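Local coordinates for oxidoreductase, NAD-binding/iron-sulfur cluster-binding protein (Nitratireductor pacificus pht-3B, PDB 6ZXU), which catalyses the reductive dehalogenation of halogenated organic compounds, using a bound cobalamin and probably drawing electrons through two [4Fe-4S] clusters, at residues D35-N38 with H39-P42; I428-Y432 with E433-G437; I613-P616 with E617-A620. All blocks are in the same frame, centred on the assembly; numbering follows the deposited sequence.

In the fold
The three contacts are local turns that follow one another along a single chain. Interaction 1, a 3-10 turn in the N-terminal region, lies about 13 Å from interaction 2, centre to centre, and touches it where N38 ND2 packs 3.9 Å from E433 CB. Interaction 2 joins strand 422-429 to helix 432-437 and is the one of the three that reaches the cofactor: the side chain of Q430 is about 4 Å from cobalamin. Interaction 3 lies about 26 Å from interaction 2 between centres, at the junction of helices 603-614 and 619-628, with the side chain of R619 about 9 Å from an iron-sulfur cluster. Interactions 1 and 3 do not meet.

Interaction 1 (D35-N38 with H39-P42); sequences DRPN and HLGP
R36 reaches past a short 3-10 turn to grip the carbonyl of G41 as the chain leaves it. NE meets G41 O at 2.9 Å in an almost straight bond (N-H...O 171°), approaching nearly along the C=O axis, and the oxygen lies in the guanidinium plane. NH2 adds a weak bond to the same G41 O at 3.5 Å. Over one face of the guanidinium group sits L40, its CB 3.5 Å from R36 CZ. The arm arrives there fully stretched, with CG opposite the backbone N (chi1 178°), while NH1 forms a salt bridge with E46. With an alanine here the G41 carbonyl would lose both guanidinium donors, and E46 would probably be left without its charged mate.

Behind this grip, the turn is closed by two backbone bonds, L40 N to P37 O at 3.2 Å and G41 N to N38 O at 3.1 Å. The proline ring is shared by two side chains: P37 CB lies 3.6 Å from H39 CE1, and P37 CD packs 3.8 Å from L40 CD1. Further out, H39 and N38 rest on helix 103-116, and N38 also touches helix 432-437. A water links the start of the turn to its exit, donating to P37 O at 3.1 Å and weakly to G41 O.

Interaction 2 (I428-Y432 with E433-G437); sequences IDQGY and ETMEG
E436 lays its aliphatic CG over the face of the Y432 ring, 3.7 Å from the ring centroid, a CH-pi contact made within the first turn of a helix. It lies at a strand-to-helix junction, where strand 422-429 of an antiparallel sheet passes into helix 432-437 with G431 at the N-cap. The E436 carboxylate continues almost parallel to the ring, the two planes only 8° apart. E436 CD thereby comes within 3.2 Å of Y432 OH, yet the hydroxyl and OE1 are poorly angled for a hydrogen bond. E433 meets the same ring quite differently: its CD lies in the ring plane, 3.9 Å from Y432 CD2, with the carboxylate turned 85° from the ring. N33 holds the E433 carboxylate from outside by a hydrogen bond to OE1.

An Asx turn bends the chain at the junction, D429 OD1 accepting from G431 N at 2.8 Å; the same oxygen is salt-bridged to R513. G431 adopts backbone angles at which a CB would collide with Q430 O. Its own carbonyl O takes a weak bond from M435 N, and the next is firmer, E436 N to Y432 O at 3.0 Å.

On the other side of the junction the M435 chain bends at its last torsion (chi3 -70°), setting CE 3.8 Å from Q430 CB. M435 thus packs against the base of a residue whose side chain lines the cobalamin pocket, and whose NE2 bonds weakly to S514 O. Back at the helix, a water donates to E436 OE1 at 2.6 Å and, weakly, to Y432 O.

Interaction 3 (I613-P616 with E617-A620); sequences IKVP and EARA
R619 runs back beside P616, the two side chains pointing the same way, and nearly every atom of the arginine meets something on the other side of the turn. CB and CG each lie 3.5 Å from P616 O, so the carbonyl sits against the base of the chain. With CG placed opposite the carbonyl carbon (chi1 -72°) and the rest extended as far as NE, the arm is carried along the proline, CD and NE both passing P616 CA. NE donates to S612 O, in the last part of the preceding helix. At the guanidinium group P616 covers one face, its CA 3.7 Å from R619 CZ and offset toward the rim. NH1 lies 3.7 Å from P616 CB and forms a salt bridge with D537. NH2 ends the path with a weak, bent bond to I613 O at 3.1 Å (N-H...O 126°).

The arginine therefore collects two carbonyls from the end of helix 603-614, while D537 probably balances its charge. Underneath, two backbone bonds between residues three apart shape the turn: A618 N to V615 O at 3.0 Å and R619 N to P616 O at 3.2 Å. V615, the first residue to leave helical geometry, puts CG1 3.9 Å from A618 CB and also touches the CG of E617. A water lies between P616 O and A620 N, accepting from the latter.

Such a tight turn between two consecutive helices, with the break at V615, links helix 603-614 to helix 619-628 on the protein surface; the side chain of R619 is about 9 Å from a [4Fe-4S] cluster.

Interaction 1 (D35-N38 with H39-P42)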
ATOM      1  N   ASP A  35     -18.838   9.419   8.707  1.00 21.66           N
ATOM      2  CA  ASP A  35     -19.079   9.574  10.171  1.00 24.64           C
ATOM      3  C   ASP A  35     -18.856   8.348  10.998  1.00 23.34           C
ATOM      4  O   ASP A  35     -19.242   8.287  12.132  1.00 23.82           O
ATOM      5  CB  ASP A  35     -20.468  10.092  10.384  1.00 27.80           C
ATOM      6  CG  ASP A  35     -20.616  11.500   9.801  1.00 32.80           C
ATOM      7  OD1 ASP A  35     -19.725  12.340  10.044  1.00 39.35           O
ATOM      8  OD2 ASP A  35     -21.596  11.756   9.058  1.00 41.69           O
ATOM      9  N   ARG A  36     -18.197   7.357  10.395  1.00 24.26           N
ATOM     10  CA  ARG A  36     -17.948   6.100  11.046  1.00 20.38           C
ATOM     11  C   ARG A  36     -16.479   6.044  11.469  1.00 20.45           C
ATOM     12  O   ARG A  36     -15.585   6.062  10.629  1.00 16.93           O
ATOM     13  CB  ARG A  36     -18.285   4.974  10.121  1.00 20.09           C
ATOM     14  CG  ARG A  36     -18.011   3.599  10.679  1.00 18.67           C
ATOM     15  CD  ARG A  36     -18.550   2.560   9.745  1.00 18.08           C
ATOM     16  NE  ARG A  36     -18.423   1.184  10.224  1.00 15.86           N
ATOM     17  CZ  ARG A  36     -19.317   0.601  10.983  1.00 17.46           C
ATOM     18  NH1 ARG A  36     -20.386   1.253  11.331  1.00 18.67           N
ATOM     19  NH2 ARG A  36     -19.217  -0.663  11.271  1.00 19.19           N
ATOM     20  N   PRO A  37     -16.206   5.932  12.784  1.00 20.34           N
ATOM     21  CA  PRO A  37     -14.818   5.788  13.224  1.00 21.07           C
ATOM     22  C   PRO A  37     -14.172   4.517  12.768  1.00 19.68           C
ATOM     23  O   PRO A  37     -14.826   3.491  12.627  1.00 16.56           O
ATOM     24  CB  PRO A  37     -14.908   5.879  14.743  1.00 21.74           C
ATOM     25  CG  PRO A  37     -16.297   5.675  15.102  1.00 21.69           C
ATOM     26  CD  PRO A  37     -17.160   5.976  13.910  1.00 23.12           C
ATOM     27  N   ASN A  38     -12.859   4.575  12.543  1.00 18.16           N
ATOM     28  CA  ASN A  38     -12.152   3.453  11.957  1.00 19.83           C
ATOM     29  C   ASN A  38     -12.170   2.194  12.779  1.00 19.00           C
ATOM     30  O   ASN A  38     -12.047   1.111  12.241  1.00 20.77           O
ATOM     31  CB  ASN A  38     -10.723   3.817  11.661  1.00 24.03           C
ATOM     32  CG  ASN A  38     -10.587   4.762  10.521  1.00 26.44           C
ATOM     33  OD1 ASN A  38     -10.889   5.953  10.640  1.00 32.11           O
ATOM     34  ND2 ASN A  38      -9.983   4.291   9.466  1.00 28.80           N
ATOM     35  N   HIS A  39     -12.295   2.311  14.097  1.00 17.62           N
ATOM     36  CA  HIS A  39     -12.276   1.094  14.935  1.00 18.38           C
ATOM     37  C   HIS A  39     -13.467   0.200  14.738  1.00 19.11           C
ATOM     38  O   HIS A  39     -13.417  -0.980  15.128  1.00 20.25           O
ATOM     39  CB  HIS A  39     -12.110   1.417  16.388  1.00 18.74           C
ATOM     40  CG  HIS A  39     -13.257   2.126  16.987  1.00 18.18           C
ATOM     41  ND1 HIS A  39     -13.334   3.494  17.047  1.00 21.87           N
ATOM     42  CD2 HIS A  39     -14.359   1.657  17.605  1.00 22.06           C
ATOM     43  CE1 HIS A  39     -14.471   3.848  17.624  1.00 21.32           C
ATOM     44  NE2 HIS A  39     -15.094   2.742  17.990  1.00 23.05           N
ATOM     45  N   LEU A  40     -14.515   0.709  14.090  1.00 17.49           N
ATOM     46  CA  LEU A  40     -15.652  -0.096  13.773  1.00 18.60           C
ATOM     47  C   LEU A  40     -15.454  -1.017  12.601  1.00 18.66           C
ATOM     48  O   LEU A  40     -16.191  -1.969  12.427  1.00 20.99           O
ATOM     49  CB  LEU A  40     -16.895   0.835  13.533  1.00 19.40           C
ATOM     50  CG  LEU A  40     -17.334   1.661  14.746  1.00 21.51           C
ATOM     51  CD1 LEU A  40     -18.586   2.457  14.496  1.00 21.31           C
ATOM     52  CD2 LEU A  40     -17.577   0.796  15.977  1.00 21.57           C
ATOM     53  N   GLY A  41     -14.464  -0.707  11.767  1.00 20.16           N
ATOM     54  CA  GLY A  41     -14.171  -1.470  10.575  1.00 19.02           C
ATOM     55  C   GLY A  41     -15.217  -1.316   9.445  1.00 20.82           C
ATOM     56  O   GLY A  41     -16.216  -0.560   9.563  1.00 21.39           O
ATOM     57  N   PRO A  42     -15.052  -2.124   8.387  1.00 17.25           N
ATOM     58  CA  PRO A  42     -15.953  -2.044   7.227  1.00 17.20           C
ATOM     59  C   PRO A  42     -17.203  -2.891   7.311  1.00 17.81           C
ATOM     60  O   PRO A  42     -18.075  -2.705   6.481  1.00 19.23           O
ATOM     61  CB  PRO A  42     -15.049  -2.508   6.112  1.00 19.27           C
ATOM     62  CG  PRO A  42     -14.159  -3.524   6.736  1.00 21.23           C
ATOM     63  CD  PRO A  42     -13.909  -3.029   8.137  1.00 17.72           C
TER
HETATM   64  O   HOH W   1     -14.930   2.277   9.810  1.00 37.44           O

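Interaction 2 (I428-Y432 with E433-G437)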
ATOM      1  N   ILE A 428      -0.838  -0.910  -4.548  1.00 13.02           N
ATOM      2  CA  ILE A 428      -1.446  -1.068  -3.220  1.00 14.66           C
ATOM      3  C   ILE A 428      -2.009   0.298  -2.826  1.00 14.31           C
ATOM      4  O   ILE A 428      -1.262   1.272  -2.778  1.00 15.01           O
ATOM      5  CB  ILE A 428      -0.420  -1.552  -2.196  1.00 16.49           C
ATOM      6  CG1 ILE A 428       0.324  -2.807  -2.653  1.00 17.99           C
ATOM      7  CG2 ILE A 428      -1.104  -1.775  -0.859  1.00 19.97           C
ATOM      8  CD1 ILE A 428      -0.620  -3.987  -2.787  1.00 18.82           C
ATOM      9  N   ASP A 429      -3.289   0.327  -2.542  1.00 16.55           N
ATOM     10  CA  ASP A 429      -4.022   1.515  -2.122  1.00 17.67           C
ATOM     11  C   ASP A 429      -3.472   1.933  -0.747  1.00 18.77           C
ATOM     12  O   ASP A 429      -3.397   1.128   0.175  1.00 20.43           O
ATOM     13  CB  ASP A 429      -5.528   1.249  -2.076  1.00 20.14           C
ATOM     14  CG  ASP A 429      -6.345   2.488  -1.826  1.00 21.47           C
ATOM     15  OD1 ASP A 429      -5.796   3.515  -1.274  1.00 20.36           O
ATOM     16  OD2 ASP A 429      -7.573   2.425  -2.090  1.00 21.45           O
ATOM     17  N   GLN A 430      -3.016   3.173  -0.633  1.00 16.27           N
ATOM     18  CA  GLN A 430      -2.508   3.670   0.642  1.00 18.64           C
ATOM     19  C   GLN A 430      -3.586   3.849   1.756  1.00 18.91           C
ATOM     20  O   GLN A 430      -3.200   3.871   2.941  1.00 22.61           O
ATOM     21  CB  GLN A 430      -1.768   4.965   0.510  1.00 19.67           C
ATOM     22  CG  GLN A 430      -0.368   4.772  -0.056  1.00 26.85           C
ATOM     23  CD  GLN A 430       0.599   5.902   0.345  1.00 28.75           C
ATOM     24  OE1 GLN A 430       0.614   6.363   1.473  1.00 26.47           O
ATOM     25  NE2 GLN A 430       1.418   6.326  -0.629  1.00 28.71           N
ATOM     26  N   GLY A 431      -4.835   3.959   1.365  1.00 19.58           N
ATOM     27  CA  GLY A 431      -5.934   3.982   2.309  1.00 20.59           C
ATOM     28  C   GLY A 431      -6.666   5.316   2.357  1.00 19.35           C
ATOM     29  O   GLY A 431      -6.184   6.229   3.025  1.00 19.67           O
ATOM     30  N   TYR A 432      -7.861   5.375   1.774  1.00 17.02           N
ATOM     31  CA  TYR A 432      -8.638   6.581   1.751  1.00 18.83           C
ATOM     32  C   TYR A 432      -9.027   7.093   3.151  1.00 18.19           C
ATOM     33  O   TYR A 432      -8.872   8.283   3.452  1.00 16.23           O
ATOM     34  CB  TYR A 432      -9.887   6.441   0.865  1.00 19.14           C
ATOM     35  CG  TYR A 432     -10.754   7.711   0.876  1.00 20.50           C
ATOM     36  CD1 TYR A 432     -10.391   8.832   0.190  1.00 18.28           C
ATOM     37  CD2 TYR A 432     -11.892   7.788   1.655  1.00 22.80           C
ATOM     38  CE1 TYR A 432     -11.151   9.942   0.191  1.00 20.19           C
ATOM     39  CE2 TYR A 432     -12.622   8.932   1.712  1.00 22.84           C
ATOM     40  CZ  TYR A 432     -12.275   9.999   0.942  1.00 21.19           C
ATOM     41  OH  TYR A 432     -13.050  11.134   1.017  1.00 27.16           O
ATOM     42  N   GLU A 433      -9.467   6.184   4.015  1.00 20.36           N
ATOM     43  CA  GLU A 433     -10.160   6.626   5.249  1.00 23.51           C
ATOM     44  C   GLU A 433      -9.140   7.147   6.272  1.00 22.20           C
ATOM     45  O   GLU A 433      -9.403   8.178   6.886  1.00 25.24           O
ATOM     46  CB  GLU A 433     -10.972   5.513   5.865  1.00 25.08           C
ATOM     47  CG  GLU A 433     -12.329   5.341   5.146  1.00 27.95           C
ATOM     48  CD  GLU A 433     -12.279   4.590   3.771  1.00 37.69           C
ATOM     49  OE1 GLU A 433     -13.352   4.546   3.029  1.00 32.42           O
ATOM     50  OE2 GLU A 433     -11.149   4.069   3.420  1.00 42.40           O
ATOM     51  N   THR A 434      -7.966   6.557   6.327  1.00 18.02           N
ATOM     52  CA  THR A 434      -6.930   7.083   7.173  1.00 16.47           C
ATOM     53  C   THR A 434      -6.453   8.460   6.671  1.00 17.81           C
ATOM     54  O   THR A 434      -6.309   9.414   7.429  1.00 15.10           O
ATOM     55  CB  THR A 434      -5.758   6.130   7.302  1.00 18.80           C
ATOM     56  OG1 THR A 434      -6.172   4.989   8.034  1.00 20.36           O
ATOM     57  CG2 THR A 434      -4.594   6.750   8.037  1.00 19.79           C
ATOM     58  N   MET A 435      -6.257   8.601   5.363  1.00 16.82           N
ATOM     59  CA  MET A 435      -5.803   9.847   4.835  1.00 16.42           C
ATOM     60  C   MET A 435      -6.809  10.965   5.052  1.00 18.79           C
ATOM     61  O   MET A 435      -6.409  12.145   5.131  1.00 20.73           O
ATOM     62  CB  MET A 435      -5.449   9.691   3.313  1.00 20.54           C
ATOM     63  CG  MET A 435      -4.321  10.553   2.843  1.00 27.81           C
ATOM     64  SD  MET A 435      -3.816  10.092   1.089  1.00 35.74           S
ATOM     65  CE  MET A 435      -3.057   8.470   1.333  1.00 35.22           C
ATOM     66  N   GLU A 436      -8.090  10.642   5.133  1.00 17.42           N
ATOM     67  CA  GLU A 436      -9.111  11.643   5.392  1.00 20.60           C
ATOM     68  C   GLU A 436      -8.931  12.333   6.748  1.00 17.69           C
ATOM     69  O   GLU A 436      -9.237  13.476   6.871  1.00 19.47           O
ATOM     70  CB  GLU A 436     -10.528  11.009   5.324  1.00 22.43           C
ATOM     71  CG  GLU A 436     -11.148  11.039   3.931  1.00 31.72           C
ATOM     72  CD  GLU A 436     -11.093  12.458   3.220  1.00 35.66           C
ATOM     73  OE1 GLU A 436     -10.217  12.701   2.300  1.00 40.21           O
ATOM     74  OE2 GLU A 436     -11.912  13.364   3.602  1.00 40.08           O
ATOM     75  N   GLY A 437      -8.515  11.581   7.760  1.00 18.93           N
ATOM     76  CA  GLY A 437      -8.297  12.108   9.086  1.00 19.53           C
ATOM     77  C   GLY A 437      -7.024  12.934   9.226  1.00 18.17           C
ATOM     78  O   GLY A 437      -6.869  13.652  10.173  1.00 16.89           O
TER
HETATM   79  O   HOH W   2      -8.194  11.169   1.706  1.00 26.73           O

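Interaction 3 (I613-P616 with E617-A620)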
ATOM      1  N   ILE A 613     -13.715  11.545 -16.617  1.00 18.51           N
ATOM      2  CA  ILE A 613     -13.243  10.817 -17.766  1.00 17.79           C
ATOM      3  C   ILE A 613     -14.050  11.102 -19.023  1.00 19.25           C
ATOM      4  O   ILE A 613     -13.463  11.457 -20.052  1.00 21.81           O
ATOM      5  CB  ILE A 613     -13.208   9.313 -17.453  1.00 16.87           C
ATOM      6  CG1 ILE A 613     -12.225   9.069 -16.311  1.00 16.77           C
ATOM      7  CG2 ILE A 613     -12.800   8.522 -18.668  1.00 19.00           C
ATOM      8  CD1 ILE A 613     -12.303   7.685 -15.794  1.00 17.05           C
ATOM      9  N   LYS A 614     -15.379  11.007 -18.948  1.00 19.03           N
ATOM     10  CA  LYS A 614     -16.232  10.992 -20.119  1.00 20.17           C
ATOM     11  C   LYS A 614     -16.732  12.354 -20.575  1.00 23.22           C
ATOM     12  O   LYS A 614     -17.205  12.469 -21.699  1.00 22.98           O
ATOM     13  CB  LYS A 614     -17.510  10.237 -19.841  1.00 25.27           C
ATOM     14  CG  LYS A 614     -17.377   8.837 -19.262  1.00 28.12           C
ATOM     15  CD  LYS A 614     -17.016   7.796 -20.222  1.00 39.42           C
ATOM     16  CE  LYS A 614     -17.127   6.485 -19.427  1.00 46.71           C
ATOM     17  NZ  LYS A 614     -18.549   6.274 -19.033  1.00 49.80           N
ATOM     18  N   VAL A 615     -16.703  13.387 -19.739  1.00 18.36           N
ATOM     19  CA  VAL A 615     -17.341  14.642 -20.099  1.00 18.76           C
ATOM     20  C   VAL A 615     -16.343  15.803 -19.899  1.00 19.14           C
ATOM     21  O   VAL A 615     -16.296  16.379 -18.821  1.00 19.64           O
ATOM     22  CB  VAL A 615     -18.621  14.882 -19.221  1.00 19.95           C
ATOM     23  CG1 VAL A 615     -19.321  16.175 -19.639  1.00 22.08           C
ATOM     24  CG2 VAL A 615     -19.604  13.724 -19.306  1.00 19.27           C
ATOM     25  N   PRO A 616     -15.538  16.135 -20.897  1.00 21.88           N
ATOM     26  CA  PRO A 616     -14.552  17.199 -20.743  1.00 22.04           C
ATOM     27  C   PRO A 616     -15.099  18.566 -20.288  1.00 22.28           C
ATOM     28  O   PRO A 616     -14.417  19.275 -19.506  1.00 23.77           O
ATOM     29  CB  PRO A 616     -13.919  17.327 -22.148  1.00 21.11           C
ATOM     30  CG  PRO A 616     -14.046  15.980 -22.720  1.00 23.67           C
ATOM     31  CD  PRO A 616     -15.388  15.500 -22.234  1.00 25.64           C
ATOM     32  N   GLU A 617     -16.311  18.888 -20.710  1.00 22.38           N
ATOM     33  CA  GLU A 617     -16.913  20.148 -20.369  1.00 23.99           C
ATOM     34  C   GLU A 617     -17.259  20.217 -18.887  1.00 22.69           C
ATOM     35  O   GLU A 617     -17.557  21.293 -18.371  1.00 24.94           O
ATOM     36  CB  GLU A 617     -18.136  20.440 -21.284  1.00 29.39           C
ATOM     37  CG  GLU A 617     -19.454  19.639 -21.003  1.00 41.07           C
ATOM     38  CD  GLU A 617     -20.779  19.953 -21.934  1.00 58.06           C
ATOM     39  OE1 GLU A 617     -21.514  18.969 -22.353  1.00 58.10           O
ATOM     40  OE2 GLU A 617     -21.150  21.161 -22.231  1.00 57.76           O
ATOM     41  N   ALA A 618     -17.275  19.092 -18.180  1.00 20.55           N
ATOM     42  CA  ALA A 618     -17.548  19.126 -16.727  1.00 18.64           C
ATOM     43  C   ALA A 618     -16.285  19.279 -15.833  1.00 19.13           C
ATOM     44  O   ALA A 618     -16.403  19.423 -14.633  1.00 17.70           O
ATOM     45  CB  ALA A 618     -18.296  17.903 -16.342  1.00 18.68           C
ATOM     46  N   ARG A 619     -15.098  19.206 -16.398  1.00 17.17           N
ATOM     47  CA  ARG A 619     -13.906  19.072 -15.592  1.00 16.42           C
ATOM     48  C   ARG A 619     -13.657  20.291 -14.775  1.00 15.48           C
ATOM     49  O   ARG A 619     -13.386  20.215 -13.578  1.00 16.82           O
ATOM     50  CB  ARG A 619     -12.735  18.738 -16.504  1.00 15.58           C
ATOM     51  CG  ARG A 619     -12.793  17.328 -17.051  1.00 17.28           C
ATOM     52  CD  ARG A 619     -11.726  17.107 -18.132  1.00 16.80           C
ATOM     53  NE  ARG A 619     -11.851  15.734 -18.607  1.00 18.67           N
ATOM     54  CZ  ARG A 619     -11.464  15.303 -19.783  1.00 20.17           C
ATOM     55  NH1 ARG A 619     -10.833  16.117 -20.611  1.00 20.30           N
ATOM     56  NH2 ARG A 619     -11.693  14.029 -20.120  1.00 19.08           N
ATOM     57  N   ALA A 620     -13.757  21.455 -15.392  1.00 17.44           N
ATOM     58  CA  ALA A 620     -13.523  22.720 -14.669  1.00 19.56           C
ATOM     59  C   ALA A 620     -14.461  22.894 -13.503  1.00 18.42           C
ATOM     60  O   ALA A 620     -14.057  23.389 -12.457  1.00 15.85           O
ATOM     61  CB  ALA A 620     -13.610  23.902 -15.615  1.00 19.63           C
TER
HETATM   62  O   HOH W   3     -13.812  21.769 -18.403  1.00 27.53           O